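Local coordinates for rhamnosidase B (Bacillus sp., PDB 2OKX), which probably hydrolyses terminal alpha-L-rhamnose residues from rhamnosides, as an inverting alpha-L-rhamnosidase of glycoside hydrolase family 78, at residues P142-Q147 and V501-R506; Y475-Y480 and P569-V574. One frame throughout, in Å; residues are numbered along the deposited sequence.

Interaction 1: residues P142-Q147 and V501-R506; sequences PRMACQ and VRRGFR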
loop_
_atom_site.group_PDB
_atom_site.type_symbol
_atom_site.label_atom_id
_atom_site.label_comp_id
_atom_site.label_asym_id
_atom_site.label_seq_id
_atom_site.Cartn_x
_atom_site.Cartn_y
_atom_site.Cartn_z
ATOM N N PRO A 142 -6.044 -13.925 -10.361
ATOM C CA PRO A 142 -5.750 -13.827 -8.927
ATOM C C PRO A 142 -6.091 -12.522 -8.219
ATOM O O PRO A 142 -5.930 -11.431 -8.773
ATOM C CB PRO A 142 -4.246 -14.114 -8.858
ATOM C CG PRO A 142 -3.985 -14.935 -10.080
ATOM C CD PRO A 142 -4.815 -14.228 -11.117
ATOM N N ARG A 143 -6.572 -12.649 -6.985
ATOM C CA ARG A 143 -6.851 -11.485 -6.165
ATOM C C ARG A 143 -5.421 -11.040 -5.872
ATOM O O ARG A 143 -4.568 -11.865 -5.538
ATOM C CB ARG A 143 -7.565 -11.893 -4.871
ATOM C CG ARG A 143 -7.770 -10.756 -3.875
ATOM C CD ARG A 143 -8.739 -9.702 -4.389
ATOM N NE ARG A 143 -8.684 -8.498 -3.562
ATOM C CZ ARG A 143 -9.190 -8.395 -2.336
ATOM N NH1 ARG A 143 -9.813 -9.422 -1.772
ATOM N NH2 ARG A 143 -9.040 -7.266 -1.655
ATOM N N MET A 144 -5.151 -9.752 -6.015
ATOM C CA MET A 144 -3.804 -9.235 -5.802
ATOM C C MET A 144 -3.322 -9.347 -4.360
ATOM O O MET A 144 -2.236 -9.865 -4.098
ATOM C CB MET A 144 -3.741 -7.781 -6.256
ATOM C CG MET A 144 -2.340 -7.209 -6.377
ATOM S SD MET A 144 -2.429 -5.656 -7.277
ATOM C CE MET A 144 -0.860 -4.864 -6.789
ATOM N N ALA A 145 -4.133 -8.858 -3.431
ATOM C CA ALA A 145 -3.790 -8.890 -2.015
ATOM C C ALA A 145 -5.035 -8.562 -1.212
ATOM O O ALA A 145 -6.013 -8.041 -1.757
ATOM C CB ALA A 145 -2.692 -7.860 -1.720
ATOM N N CYS A 146 -5.005 -8.849 0.084
ATOM C CA CYS A 146 -6.166 -8.553 0.914
ATOM C C CYS A 146 -6.472 -7.060 0.874
ATOM O O CYS A 146 -7.620 -6.651 1.053
ATOM C CB CYS A 146 -5.933 -9.007 2.363
ATOM S SG CYS A 146 -4.605 -8.149 3.264
ATOM N N GLN A 147 -5.449 -6.249 0.608
ATOM C CA GLN A 147 -5.613 -4.798 0.573
ATOM C C GLN A 147 -5.997 -4.223 -0.783
ATOM O O GLN A 147 -6.574 -3.136 -0.855
ATOM C CB GLN A 147 -4.315 -4.091 1.013
ATOM C CG GLN A 147 -3.704 -4.567 2.332
ATOM C CD GLN A 147 -2.697 -5.682 2.139
ATOM O OE1 GLN A 147 -2.595 -6.258 1.056
ATOM N NE2 GLN A 147 -1.951 -6.001 3.196
ATOM N N VAL A 501 -3.194 -1.640 -13.738
ATOM C CA VAL A 501 -3.068 -1.969 -12.321
ATOM C C VAL A 501 -1.716 -1.483 -11.808
ATOM O O VAL A 501 -0.678 -1.883 -12.321
ATOM C CB VAL A 501 -3.173 -3.495 -12.101
ATOM C CG1 VAL A 501 -2.925 -3.840 -10.632
ATOM C CG2 VAL A 501 -4.547 -3.979 -12.541
ATOM N N ARG A 502 -1.732 -0.618 -10.801
ATOM C CA ARG A 502 -0.492 -0.090 -10.242
ATOM C C ARG A 502 0.293 -1.146 -9.472
ATOM O O ARG A 502 -0.282 -1.938 -8.731
ATOM C CB ARG A 502 -0.786 1.085 -9.303
ATOM C CG ARG A 502 0.449 1.596 -8.555
ATOM C CD ARG A 502 0.076 2.529 -7.408
ATOM N NE ARG A 502 -0.430 3.818 -7.876
ATOM C CZ ARG A 502 0.326 4.767 -8.419
ATOM N NH1 ARG A 502 1.634 4.586 -8.571
ATOM N NH2 ARG A 502 -0.229 5.903 -8.814
ATOM N N ARG A 503 1.608 -1.155 -9.666
ATOM C CA ARG A 503 2.489 -2.079 -8.961
ATOM C C ARG A 503 3.752 -1.349 -8.516
ATOM O O ARG A 503 4.219 -0.435 -9.193
ATOM C CB ARG A 503 2.880 -3.261 -9.855
ATOM C CG ARG A 503 1.711 -4.164 -10.216
ATOM C CD ARG A 503 2.142 -5.367 -11.032
ATOM N NE ARG A 503 0.972 -6.142 -11.445
ATOM C CZ ARG A 503 0.151 -5.787 -12.429
ATOM N NH1 ARG A 503 0.372 -4.673 -13.119
ATOM N NH2 ARG A 503 -0.916 -6.524 -12.697
ATOM N N GLY A 504 4.288 -1.754 -7.369
ATOM C CA GLY A 504 5.502 -1.148 -6.852
ATOM C C GLY A 504 6.550 -2.241 -6.818
ATOM O O GLY A 504 6.277 -3.345 -6.340
ATOM N N PHE A 505 7.739 -1.953 -7.329
ATOM C CA PHE A 505 8.808 -2.944 -7.370
ATOM C C PHE A 505 10.065 -2.311 -7.954
ATOM O O PHE A 505 10.028 -1.189 -8.456
ATOM C CB PHE A 505 8.382 -4.106 -8.275
ATOM C CG PHE A 505 8.167 -3.697 -9.709
ATOM C CD1 PHE A 505 9.207 -3.767 -10.632
ATOM C CD2 PHE A 505 6.942 -3.181 -10.122
ATOM C CE1 PHE A 505 9.033 -3.326 -11.944
ATOM C CE2 PHE A 505 6.755 -2.734 -11.437
ATOM C CZ PHE A 505 7.804 -2.806 -12.349
ATOM N N ARG A 506 11.178 -3.029 -7.876
ATOM C CA ARG A 506 12.416 -2.551 -8.469
ATOM C C ARG A 506 12.828 -3.504 -9.589
ATOM O O ARG A 506 13.273 -3.070 -10.645
ATOM C CB ARG A 506 13.561 -2.473 -7.445
ATOM C CG ARG A 506 14.913 -2.297 -8.137
ATOM C CD ARG A 506 16.084 -1.916 -7.223
ATOM N NE ARG A 506 17.333 -1.953 -7.988
ATOM C CZ ARG A 506 18.551 -1.739 -7.490
ATOM N NH1 ARG A 506 18.721 -1.454 -6.207
ATOM N NH2 ARG A 506 19.612 -1.846 -8.280
#
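Met144 makes the apolar part of this contact, meeting Val501 tip to tip. Its SD lies 3.8 Å from Val501 CG1. Met144 CG stands anti to the backbone N (chi1 -167°), and the chain runs on extended, which carries SD and CE across to the 501-506 segment. The backbones can therefore stay well apart, with 9.8 Å between Met144 CA and Val501 CA. Beyond the sulfur, the methyl CE comes to 3.6 Å from Arg502 O. It also passes 4.3 Å from Arg503 CG, so the methionine touches the aliphatic root of that arginine and not its charge. Val501 turns CG1 anti to its own backbone N (chi1 175°). The same methyl lies 3.9 Å above one face of the Arg503 guanidinium, toward its rim.

The contact joins two domains. The 142-147 loop, between strands 130-133 and 153-155, belongs to the N-terminal rhamnosidase domain. The 501-506 segment belongs to the concanavalin-like domain, where strand 503-505 pairs antiparallel with 446-448. The interface is small, with 100 Å² buried over both sides.

No hydrogen bond runs between the two segments. The arginines of 501-506 are held by other parts of the chain. Arg503 NH2 forms a salt bridge with Glu152 and a hydrogen bond with Thr485 O, while NH1 hydrogen-bonds to Ser499 OG. These bonds probably fix the guanidinium under the valine methyl. The Arg502 side chain leads away from the loop, and its NH1 hydrogen-bonds to Ser529 O and Ser448 OG. On the loop side, the Met144 backbone is hydrogen-bonded to Asp483.

Interaction 2: residues Y475-Y480 and P569-V574; sequences YTQHTY and PSYEQV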
loop_
_atom_site.group_PDB
_atom_site.type_symbol
_atom_site.label_atom_id
_atom_site.label_comp_id
_atom_site.label_asym_id
_atom_site.label_seq_id
_atom_site.Cartn_x
_atom_site.Cartn_y
_atom_site.Cartn_z
ATOM N N TYR A 475 19.454 -14.838 -4.053
ATOM C CA TYR A 475 18.271 -14.781 -3.204
ATOM C C TYR A 475 17.274 -13.767 -3.733
ATOM O O TYR A 475 17.623 -12.615 -3.985
ATOM C CB TYR A 475 18.645 -14.411 -1.765
ATOM C CG TYR A 475 17.455 -14.041 -0.896
ATOM C CD1 TYR A 475 17.225 -12.715 -0.519
ATOM C CD2 TYR A 475 16.565 -15.018 -0.443
ATOM C CE1 TYR A 475 16.143 -12.371 0.288
ATOM C CE2 TYR A 475 15.475 -14.685 0.369
ATOM C CZ TYR A 475 15.273 -13.361 0.731
ATOM O OH TYR A 475 14.217 -13.030 1.550
ATOM N N THR A 476 16.036 -14.209 -3.912
ATOM C CA THR A 476 14.967 -13.339 -4.377
ATOM C C THR A 476 13.957 -13.244 -3.243
ATOM O O THR A 476 13.482 -14.268 -2.761
ATOM C CB THR A 476 14.247 -13.924 -5.627
ATOM O OG1 THR A 476 15.135 -13.912 -6.753
ATOM C CG2 THR A 476 13.007 -13.103 -5.962
ATOM N N GLN A 477 13.648 -12.034 -2.779
ATOM C CA GLN A 477 12.652 -11.917 -1.719
ATOM C C GLN A 477 11.301 -11.856 -2.417
ATOM O O GLN A 477 10.912 -10.812 -2.944
ATOM C CB GLN A 477 12.851 -10.648 -0.874
ATOM C CG GLN A 477 11.901 -10.592 0.315
ATOM C CD GLN A 477 12.086 -9.362 1.190
ATOM O OE1 GLN A 477 13.187 -8.823 1.305
ATOM N NE2 GLN A 477 11.005 -8.933 1.834
ATOM N N HIS A 478 10.590 -12.979 -2.443
ATOM C CA HIS A 478 9.287 -13.003 -3.093
ATOM C C HIS A 478 8.257 -12.233 -2.289
ATOM O O HIS A 478 8.325 -12.187 -1.063
ATOM C CB HIS A 478 8.834 -14.447 -3.324
ATOM C CG HIS A 478 9.613 -15.138 -4.396
ATOM N ND1 HIS A 478 10.531 -16.130 -4.130
ATOM C CD2 HIS A 478 9.658 -14.932 -5.731
ATOM C CE1 HIS A 478 11.109 -16.505 -5.258
ATOM N NE2 HIS A 478 10.597 -15.792 -6.243
ATOM N N THR A 479 7.309 -11.621 -2.993
ATOM C CA THR A 479 6.277 -10.831 -2.347
ATOM C C THR A 479 5.129 -11.695 -1.819
ATOM O O THR A 479 3.981 -11.531 -2.227
ATOM C CB THR A 479 5.726 -9.755 -3.320
ATOM O OG1 THR A 479 5.174 -10.384 -4.482
ATOM C CG2 THR A 479 6.847 -8.824 -3.771
ATOM N N TYR A 480 5.448 -12.616 -0.908
ATOM C CA TYR A 480 4.432 -13.493 -0.319
ATOM C C TYR A 480 3.297 -12.615 0.185
ATOM O O TYR A 480 3.533 -11.650 0.914
ATOM C CB TYR A 480 5.014 -14.286 0.856
ATOM C CG TYR A 480 6.241 -15.095 0.511
ATOM C CD1 TYR A 480 6.162 -16.201 -0.339
ATOM C CD2 TYR A 480 7.488 -14.741 1.019
ATOM C CE1 TYR A 480 7.300 -16.934 -0.674
ATOM C CE2 TYR A 480 8.627 -15.461 0.692
ATOM C CZ TYR A 480 8.530 -16.554 -0.154
ATOM O OH TYR A 480 9.670 -17.255 -0.477
ATOM N N PRO A 569 4.187 1.311 -1.844
ATOM C CA PRO A 569 3.714 1.151 -3.223
ATOM C C PRO A 569 3.568 -0.301 -3.687
ATOM O O PRO A 569 2.920 -0.573 -4.699
ATOM C CB PRO A 569 4.777 1.888 -4.021
ATOM C CG PRO A 569 6.032 1.500 -3.280
ATOM C CD PRO A 569 5.621 1.658 -1.818
ATOM N N SER A 570 4.168 -1.230 -2.949
ATOM C CA SER A 570 4.114 -2.635 -3.330
ATOM C C SER A 570 2.969 -3.435 -2.709
ATOM O O SER A 570 1.935 -3.638 -3.349
ATOM C CB SER A 570 5.451 -3.317 -3.012
ATOM O OG SER A 570 5.775 -3.201 -1.637
ATOM N N TYR A 571 3.148 -3.877 -1.466
ATOM C CA TYR A 571 2.138 -4.690 -0.794
ATOM C C TYR A 571 0.740 -4.114 -0.607
ATOM O O TYR A 571 -0.245 -4.815 -0.854
ATOM C CB TYR A 571 2.642 -5.158 0.580
ATOM C CG TYR A 571 3.866 -6.045 0.520
ATOM C CD1 TYR A 571 5.147 -5.498 0.483
ATOM C CD2 TYR A 571 3.739 -7.432 0.437
ATOM C CE1 TYR A 571 6.274 -6.307 0.360
ATOM C CE2 TYR A 571 4.857 -8.253 0.310
ATOM C CZ TYR A 571 6.119 -7.686 0.269
ATOM O OH TYR A 571 7.224 -8.487 0.093
ATOM N N GLU A 572 0.631 -2.849 -0.201
ATOM C CA GLU A 572 -0.692 -2.302 0.082
ATOM C C GLU A 572 -1.234 -1.094 -0.689
ATOM O O GLU A 572 -2.381 -1.131 -1.147
ATOM C CB GLU A 572 -0.784 -2.027 1.590
ATOM C CG GLU A 572 -0.076 -3.096 2.430
ATOM C CD GLU A 572 -0.470 -3.075 3.897
ATOM O OE1 GLU A 572 0.251 -3.687 4.716
ATOM O OE2 GLU A 572 -1.504 -2.465 4.233
ATOM N N GLN A 573 -0.438 -0.033 -0.826
ATOM C CA GLN A 573 -0.898 1.173 -1.522
ATOM C C GLN A 573 -2.117 1.716 -0.767
ATOM O O GLN A 573 -3.046 2.274 -1.362
ATOM C CB GLN A 573 -1.276 0.848 -2.973
ATOM C CG GLN A 573 -0.087 0.483 -3.868
ATOM C CD GLN A 573 -0.505 -0.158 -5.187
ATOM O OE1 GLN A 573 -1.526 0.201 -5.773
ATOM N NE2 GLN A 573 0.303 -1.099 -5.667
ATOM N N VAL A 574 -2.089 1.548 0.552
ATOM C CA VAL A 574 -3.175 1.977 1.434
ATOM C C VAL A 574 -2.865 3.239 2.233
ATOM O O VAL A 574 -1.748 3.420 2.720
ATOM C CB VAL A 574 -3.527 0.849 2.441
ATOM C CG1 VAL A 574 -4.529 1.351 3.480
ATOM C CG2 VAL A 574 -4.102 -0.349 1.698
HETATM O O HOH W 1 8.291 -10.543 1.312
#
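Thr479 and Tyr571 are the closest backbone pair, with 7.6 Å between their CA atoms, and Thr479 is the centre of an inverse gamma turn that faces the Tyr571 side chain. The tyrosine bridges the gap. Its CG is anti to the carbonyl carbon (chi1 -62°), and the ring extends until OH lies 3.5 Å from Thr479 CA. The Thr479 and Tyr571 side chains cross obliquely, and Thr479 CG2 is 3.9 Å from Tyr571 OH. Thr479 OG1 is hydrogen-bonded to Leu482 O. At the ring edge, near its plane, Tyr480 O is 3.7 Å from Tyr571 CE2.

No direct hydrogen bond joins the segments; one water does the work. It donates to Tyr571 OH at 2.6 Å and to His478 O at 2.9 Å. It accepts from Gln477 NE2 at 3.2 Å, so three bonds grip it. The Gln477 chain is extended, and its amide is also held by His860 at OE1 and Thr857 O at NE2. Replacing Tyr571 with a phenylalanine would probably leave the water without one of its three partners and open a small gap beside Thr479.

Within the 569-574 loop, Gln573 NE2 donates to Pro569 O at 2.8 Å, from above the carbonyl plane. The neighbouring Glu572 points elsewhere; it forms a salt bridge with Arg858 and binds a glycerol, probably from the crystallisation liquor. The turn after strand 475-477 of the concanavalin-like domain thus meets the loop between helices 544-559 and 577-590 of the six-hairpin glycosidase domain, the alpha/alpha barrel that is the catalytic fold of family 78.

From the N terminus, the chain first passes 142-147 in the N-terminal domain. It then runs through domain D2 and into the concanavalin-like domain, where 475-480 comes before 501-506. Interaction 1 closes its long loop at 501-506, with 353 residues between its segments. Interaction 2 has opened by then and closes at 569-574, in the six-hairpin glycosidase domain, after 88 intervening residues. The two loops therefore cross. The concanavalin-like domain takes part in both and links the N-terminal domain to the six-hairpin glycosidase domain. The contact centres are about 8 Å apart, and a probable hydrogen bond from Gln573 NE2 to Arg502 O (3.2 Å) joins them directly.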